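Local coordinates for uncharacterized protein (Mycobacterium vanbaalenii PYR-1, PDB 4XU6) that binds diacylglycerol in the membrane as a homotrimeric bacterial homolog of the Insig proteins, at residues L11-H24 / W43-T57. Numbering follows the deposited sequence.
Sequences LFLLGAVAALIGDH and WSSPFWFPILVGAAT. With BOG (octyl beta-D-glucopyranoside), chain C; TDA (N-tridecanoic acid), chain E.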
loop_
_atom_site.group_PDB
_atom_site.type_symbol
_atom_site.label_atom_id
_atom_site.label_comp_id
_atom_site.label_asym_id
_atom_site.label_seq_id
_atom_site.Cartn_x
_atom_site.Cartn_y
_atom_site.Cartn_z
ATOM N N LEU A 11 16.198 -19.277 -6.075
ATOM C CA LEU A 11 15.770 -18.001 -6.656
ATOM C C LEU A 11 14.950 -18.199 -7.928
ATOM O O LEU A 11 13.962 -17.485 -8.157
ATOM C CB LEU A 11 16.977 -17.103 -6.937
ATOM C CG LEU A 11 17.754 -16.688 -5.690
ATOM C CD1 LEU A 11 18.910 -15.780 -6.063
ATOM C CD2 LEU A 11 16.827 -15.999 -4.683
ATOM N N PHE A 12 15.364 -19.165 -8.755
ATOM C CA PHE A 12 14.633 -19.518 -9.973
ATOM C C PHE A 12 13.208 -19.941 -9.635
ATOM O O PHE A 12 12.262 -19.500 -10.280
ATOM C CB PHE A 12 15.349 -20.654 -10.730
ATOM C CG PHE A 12 14.580 -21.180 -11.922
ATOM C CD1 PHE A 12 14.745 -20.611 -13.181
ATOM C CD2 PHE A 12 13.690 -22.245 -11.779
ATOM C CE1 PHE A 12 14.038 -21.085 -14.289
ATOM C CE2 PHE A 12 12.973 -22.729 -12.875
ATOM C CZ PHE A 12 13.146 -22.147 -14.135
ATOM N N LEU A 13 13.067 -20.814 -8.637
ATOM C CA LEU A 13 11.752 -21.318 -8.241
ATOM C C LEU A 13 10.888 -20.224 -7.624
ATOM O O LEU A 13 9.690 -20.155 -7.880
ATOM C CB LEU A 13 11.891 -22.481 -7.254
ATOM C CG LEU A 13 12.570 -23.738 -7.812
ATOM C CD1 LEU A 13 12.770 -24.778 -6.717
ATOM C CD2 LEU A 13 11.775 -24.318 -8.983
ATOM N N LEU A 14 11.504 -19.383 -6.797
ATOM C CA LEU A 14 10.814 -18.239 -6.206
ATOM C C LEU A 14 10.221 -17.351 -7.296
ATOM O O LEU A 14 9.035 -16.992 -7.252
ATOM C CB LEU A 14 11.801 -17.429 -5.358
ATOM C CG LEU A 14 11.239 -16.541 -4.259
ATOM C CD1 LEU A 14 10.473 -17.404 -3.273
ATOM C CD2 LEU A 14 12.367 -15.793 -3.542
ATOM N N GLY A 15 11.050 -16.985 -8.271
ATOM C CA GLY A 15 10.603 -16.157 -9.375
ATOM C C GLY A 15 9.515 -16.820 -10.207
ATOM O O GLY A 15 8.542 -16.175 -10.618
ATOM N N ALA A 16 9.675 -18.117 -10.458
ATOM C CA ALA A 16 8.691 -18.877 -11.229
ATOM C C ALA A 16 7.320 -18.906 -10.551
ATOM O O ALA A 16 6.296 -18.730 -11.212
ATOM C CB ALA A 16 9.187 -20.307 -11.478
ATOM N N VAL A 17 7.299 -19.142 -9.242
ATOM C CA VAL A 17 6.024 -19.217 -8.522
ATOM C C VAL A 17 5.339 -17.852 -8.498
ATOM O O VAL A 17 4.151 -17.749 -8.774
ATOM C CB VAL A 17 6.200 -19.738 -7.080
ATOM C CG1 VAL A 17 4.912 -19.564 -6.273
ATOM C CG2 VAL A 17 6.646 -21.206 -7.092
ATOM N N ALA A 18 6.094 -16.805 -8.179
ATOM C CA ALA A 18 5.531 -15.459 -8.187
ATOM C C ALA A 18 5.016 -15.071 -9.575
ATOM O O ALA A 18 3.961 -14.457 -9.699
ATOM C CB ALA A 18 6.558 -14.451 -7.686
ATOM N N ALA A 19 5.760 -15.430 -10.619
ATOM C CA ALA A 19 5.337 -15.154 -11.991
ATOM C C ALA A 19 4.017 -15.833 -12.343
ATOM O O ALA A 19 3.155 -15.227 -12.984
ATOM C CB ALA A 19 6.420 -15.566 -12.995
ATOM N N LEU A 20 3.863 -17.096 -11.943
ATOM C CA LEU A 20 2.632 -17.840 -12.238
ATOM C C LEU A 20 1.422 -17.202 -11.551
ATOM O O LEU A 20 0.331 -17.150 -12.116
ATOM C CB LEU A 20 2.768 -19.300 -11.804
ATOM C CG LEU A 20 3.700 -20.162 -12.660
ATOM C CD1 LEU A 20 3.923 -21.529 -12.033
ATOM C CD2 LEU A 20 3.139 -20.287 -14.081
ATOM N N ILE A 21 1.618 -16.712 -10.332
ATOM C CA ILE A 21 0.520 -16.071 -9.608
ATOM C C ILE A 21 0.135 -14.760 -10.292
ATOM O O ILE A 21 -1.046 -14.487 -10.518
ATOM C CB ILE A 21 0.895 -15.806 -8.132
ATOM C CG1 ILE A 21 1.040 -17.129 -7.372
ATOM C CG2 ILE A 21 -0.161 -14.912 -7.448
ATOM C CD1 ILE A 21 1.777 -16.986 -6.021
ATOM N N GLY A 22 1.137 -13.948 -10.616
ATOM C CA GLY A 22 0.888 -12.680 -11.276
ATOM C C GLY A 22 0.321 -12.868 -12.674
ATOM O O GLY A 22 -0.591 -12.152 -13.092
ATOM N N ASP A 23 0.855 -13.834 -13.412
ATOM C CA ASP A 23 0.369 -14.049 -14.774
ATOM C C ASP A 23 -1.041 -14.640 -14.776
ATOM O O ASP A 23 -1.867 -14.255 -15.590
ATOM C CB ASP A 23 1.326 -14.940 -15.555
ATOM C CG ASP A 23 1.175 -14.787 -17.064
ATOM O OD1 ASP A 23 0.988 -13.650 -17.553
ATOM O OD2 ASP A 23 1.256 -15.821 -17.764
ATOM N N HIS A 24 -1.332 -15.555 -13.856
ATOM C CA HIS A 24 -2.710 -16.016 -13.726
ATOM C C HIS A 24 -3.645 -14.833 -13.458
ATOM O O HIS A 24 -4.729 -14.744 -14.031
ATOM C CB HIS A 24 -2.875 -17.028 -12.596
ATOM C CG HIS A 24 -4.311 -17.269 -12.245
ATOM N ND1 HIS A 24 -5.148 -18.030 -13.031
ATOM C CD2 HIS A 24 -5.077 -16.789 -11.235
ATOM C CE1 HIS A 24 -6.361 -18.038 -12.504
ATOM N NE2 HIS A 24 -6.347 -17.288 -11.417
ATOM N N TRP A 43 -0.670 -23.978 -15.325
ATOM C CA TRP A 43 -1.736 -23.090 -14.861
ATOM C C TRP A 43 -2.224 -22.229 -16.039
ATOM O O TRP A 43 -2.646 -22.770 -17.065
ATOM C CB TRP A 43 -1.248 -22.229 -13.681
ATOM C CG TRP A 43 -2.345 -21.683 -12.802
ATOM C CD1 TRP A 43 -3.690 -21.855 -12.959
ATOM C CD2 TRP A 43 -2.179 -20.879 -11.621
ATOM N NE1 TRP A 43 -4.372 -21.209 -11.950
ATOM C CE2 TRP A 43 -3.468 -20.603 -11.115
ATOM C CE3 TRP A 43 -1.066 -20.370 -10.941
ATOM C CZ2 TRP A 43 -3.676 -19.837 -9.963
ATOM C CZ3 TRP A 43 -1.273 -19.603 -9.793
ATOM C CH2 TRP A 43 -2.570 -19.345 -9.322
ATOM N N SER A 44 -2.140 -20.902 -15.924
ATOM C CA SER A 44 -2.629 -20.028 -16.995
ATOM C C SER A 44 -1.546 -19.587 -17.982
ATOM O O SER A 44 -1.823 -18.805 -18.894
ATOM C CB SER A 44 -3.299 -18.778 -16.410
ATOM O OG SER A 44 -4.334 -19.117 -15.504
ATOM N N SER A 45 -0.325 -20.090 -17.806
ATOM C CA SER A 45 0.837 -19.587 -18.545
ATOM C C SER A 45 1.479 -20.652 -19.429
ATOM O O SER A 45 1.561 -21.812 -19.032
ATOM C CB SER A 45 1.923 -19.113 -17.565
ATOM O OG SER A 45 1.417 -18.166 -16.646
ATOM N N PRO A 46 1.979 -20.240 -20.605
ATOM C CA PRO A 46 2.851 -21.115 -21.395
ATOM C C PRO A 46 4.014 -21.540 -20.523
ATOM O O PRO A 46 4.509 -20.717 -19.731
ATOM C CB PRO A 46 3.369 -20.196 -22.508
ATOM C CG PRO A 46 2.374 -19.085 -22.609
ATOM C CD PRO A 46 1.860 -18.896 -21.191
ATOM N N PHE A 47 4.459 -22.790 -20.663
ATOM C CA PHE A 47 5.452 -23.332 -19.742
ATOM C C PHE A 47 6.740 -22.505 -19.704
ATOM O O PHE A 47 7.435 -22.500 -18.691
ATOM C CB PHE A 47 5.786 -24.789 -20.083
ATOM C CG PHE A 47 6.761 -24.930 -21.207
ATOM C CD1 PHE A 47 6.333 -24.852 -22.525
ATOM C CD2 PHE A 47 8.120 -25.115 -20.947
ATOM C CE1 PHE A 47 7.232 -24.970 -23.570
ATOM C CE2 PHE A 47 9.029 -25.229 -21.983
ATOM C CZ PHE A 47 8.589 -25.158 -23.294
ATOM N N TRP A 48 7.053 -21.822 -20.804
ATOM C CA TRP A 48 8.295 -21.045 -20.871
ATOM C C TRP A 48 8.233 -19.738 -20.081
ATOM O O TRP A 48 9.267 -19.141 -19.788
ATOM C CB TRP A 48 8.719 -20.760 -22.322
ATOM C CG TRP A 48 7.648 -20.181 -23.212
ATOM C CD1 TRP A 48 6.936 -20.845 -24.181
ATOM C CD2 TRP A 48 7.182 -18.824 -23.234
ATOM N NE1 TRP A 48 6.056 -19.981 -24.793
ATOM C CE2 TRP A 48 6.185 -18.737 -24.227
ATOM C CE3 TRP A 48 7.503 -17.673 -22.501
ATOM C CZ2 TRP A 48 5.511 -17.546 -24.508
ATOM C CZ3 TRP A 48 6.833 -16.494 -22.785
ATOM C CH2 TRP A 48 5.848 -16.441 -23.774
ATOM N N PHE A 49 7.025 -19.285 -19.756
ATOM C CA PHE A 49 6.880 -18.034 -19.008
ATOM C C PHE A 49 7.529 -18.076 -17.613
ATOM O O PHE A 49 8.402 -17.241 -17.309
ATOM C CB PHE A 49 5.410 -17.564 -18.952
ATOM C CG PHE A 49 5.221 -16.325 -18.123
ATOM C CD1 PHE A 49 5.572 -15.083 -18.636
ATOM C CD2 PHE A 49 4.740 -16.402 -16.821
ATOM C CE1 PHE A 49 5.435 -13.925 -17.872
ATOM C CE2 PHE A 49 4.601 -15.251 -16.048
ATOM C CZ PHE A 49 4.942 -14.009 -16.580
ATOM N N PRO A 50 7.144 -19.056 -16.763
ATOM C CA PRO A 50 7.814 -19.089 -15.459
ATOM C C PRO A 50 9.306 -19.399 -15.583
ATOM O O PRO A 50 10.077 -19.027 -14.699
ATOM C CB PRO A 50 7.096 -20.223 -14.710
ATOM C CG PRO A 50 6.497 -21.092 -15.801
ATOM C CD PRO A 50 6.114 -20.113 -16.879
ATOM N N ILE A 51 9.716 -20.066 -16.660
ATOM C CA ILE A 51 11.143 -20.311 -16.863
ATOM C C ILE A 51 11.869 -19.002 -17.181
ATOM O O ILE A 51 12.946 -18.747 -16.642
ATOM C CB ILE A 51 11.414 -21.350 -17.980
ATOM C CG1 ILE A 51 10.756 -22.690 -17.636
ATOM C CG2 ILE A 51 12.916 -21.540 -18.183
ATOM C CD1 ILE A 51 10.876 -23.738 -18.751
ATOM N N LEU A 52 11.282 -18.171 -18.043
ATOM C CA LEU A 52 11.887 -16.867 -18.344
ATOM C C LEU A 52 12.017 -15.986 -17.099
ATOM O O LEU A 52 13.083 -15.437 -16.834
ATOM C CB LEU A 52 11.100 -16.107 -19.407
ATOM C CG LEU A 52 11.278 -16.467 -20.884
ATOM C CD1 LEU A 52 10.551 -15.455 -21.748
ATOM C CD2 LEU A 52 12.764 -16.524 -21.248
ATOM N N VAL A 53 10.933 -15.836 -16.341
ATOM C CA VAL A 53 10.970 -14.966 -15.164
ATOM C C VAL A 53 11.868 -15.549 -14.069
ATOM O O VAL A 53 12.604 -14.823 -13.391
ATOM C CB VAL A 53 9.557 -14.685 -14.603
ATOM C CG1 VAL A 53 9.648 -13.779 -13.351
ATOM C CG2 VAL A 53 8.668 -14.049 -15.682
ATOM N N GLY A 54 11.813 -16.867 -13.901
ATOM C CA GLY A 54 12.656 -17.538 -12.927
ATOM C C GLY A 54 14.126 -17.338 -13.264
ATOM O O GLY A 54 14.960 -17.084 -12.383
ATOM N N ALA A 55 14.449 -17.444 -14.548
ATOM C CA ALA A 55 15.830 -17.265 -15.003
ATOM C C ALA A 55 16.289 -15.816 -14.813
ATOM O O ALA A 55 17.440 -15.552 -14.440
ATOM C CB ALA A 55 15.955 -17.680 -16.460
ATOM N N ALA A 56 15.387 -14.880 -15.081
ATOM C CA ALA A 56 15.671 -13.467 -14.862
ATOM C C ALA A 56 15.928 -13.156 -13.390
ATOM O O ALA A 56 16.782 -12.332 -13.073
ATOM C CB ALA A 56 14.538 -12.613 -15.394
ATOM N N THR A 57 15.179 -13.803 -12.495
ATOM C CA THR A 57 15.357 -13.612 -11.055
ATOM C C THR A 57 16.761 -14.037 -10.605
ATOM O O THR A 57 17.472 -13.302 -9.898
ATOM C CB THR A 57 14.310 -14.418 -10.253
ATOM O OG1 THR A 57 12.988 -14.074 -10.700
ATOM C CG2 THR A 57 14.457 -14.128 -8.753
HETATM C C1 BOG C . 7.956 -21.926 -28.626
HETATM O O1 BOG C . 8.595 -22.772 -27.672
HETATM C C2 BOG C . 7.282 -22.772 -29.702
HETATM O O2 BOG C . 8.253 -23.613 -30.335
HETATM C C3 BOG C . 6.635 -21.844 -30.715
HETATM O O3 BOG C . 6.017 -22.598 -31.761
HETATM C C4 BOG C . 5.598 -21.002 -29.990
HETATM O O4 BOG C . 4.988 -20.089 -30.910
HETATM C C5 BOG C . 6.269 -20.216 -28.865
HETATM O O5 BOG C . 7.005 -21.072 -27.976
HETATM C C6 BOG C . 5.239 -19.412 -28.073
HETATM O O6 BOG C . 4.562 -20.262 -27.144
HETATM C "C1'" BOG C . 9.689 -22.116 -27.043
HETATM C "C2'" BOG C . 10.240 -23.039 -25.966
HETATM C "C3'" BOG C . 11.653 -22.619 -25.589
HETATM C "C4'" BOG C . 12.149 -23.389 -24.370
HETATM C "C5'" BOG C . 12.897 -22.445 -23.437
HETATM C "C6'" BOG C . 12.023 -21.228 -23.153
HETATM C "C7'" BOG C . 12.776 -20.095 -22.467
HETATM C "C8'" BOG C . 13.831 -20.625 -21.520
HETATM O O21 TDA E . 3.089 -8.613 -17.262
HETATM O O22 TDA E . 3.562 -10.274 -18.822
HETATM C C21 TDA E . 3.899 -9.715 -17.777
HETATM C C22 TDA E . 5.090 -10.213 -17.012
HETATM C C23 TDA E . 5.532 -9.210 -15.942
HETATM C C24 TDA E . 6.636 -9.792 -15.059
HETATM C C25 TDA E . 7.157 -8.753 -14.064
HETATM C C26 TDA E . 8.244 -9.319 -13.154
HETATM C C27 TDA E . 7.606 -10.332 -12.215
HETATM C C28 TDA E . 8.604 -10.925 -11.248
HETATM C C29 TDA E . 7.937 -12.037 -10.455
HETATM C C30 TDA E . 8.942 -12.576 -9.455
HETATM C C31 TDA E . 9.248 -11.518 -8.406
HETATM C C32 TDA E . 10.105 -12.094 -7.286
HETATM C C33 TDA E . 10.881 -10.996 -6.572
HETATM O O HOH W 1 -0.368 -18.878 -14.430
#
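Phe12 and Gly54 lie at the close crossing of segments 11-24 and 43-57, whose helical parts have axes within 7.1 Å of each other and run roughly antiparallel at 133°. Two glycines without side chains line this approach: Gly54 CA lies 3.3 Å from Phe12 O, and Gly15 CA is 3.4 Å from Thr57 OG1. Phe12 CA makes a CA-H...O contact with Gly54 O, and one turn on Ala16 CB packs against Pro50 CB. The Phe12 ring, swung away from its own amide (chi1 174°), runs along the Gly54-Ala55 backbone, CD1 beside Ala55 N and CE1 beside Ile51 O. Thr57 OG1 also donates to Val53 O, which accepts from Thr57 N on the opposite face of its carbonyl plane.

Further along, Ala19 CB meets Phe49 CE2 and Val53 CB, both at 3.6 Å. The Phe49 ring is flanked by Asp23 OD2 over one face and Val53 CG2 over the other, each offset toward the rim, with Ala19 O at its edge. Asp23 OD2 accepts from Ser45 OG at 2.6 Å through its anti lone pair and is also hydrogen-bonded to Tyr34 OH. A water links Leu20 O, Ser44 N and Ser45 OG. His24 forms an offset stack with the six-membered ring of Trp43 (centroids 4.4 Å apart, planes at 11°), and its ND1 shares a nearly straight 2.8 Å hydrogen bond with Ser44 OG at the ring edge. Val102 of a second subunit packs on both His24 and Trp43.

A close crossing lined by glycine and alanine, with a CA-H...O contact, is characteristic of tightly packed transmembrane helices; here Gly15, Ala18, Phe49 and Val53 form part of the tridecanoic acid pocket, with Asp23 near the diacylglycerol-binding His26.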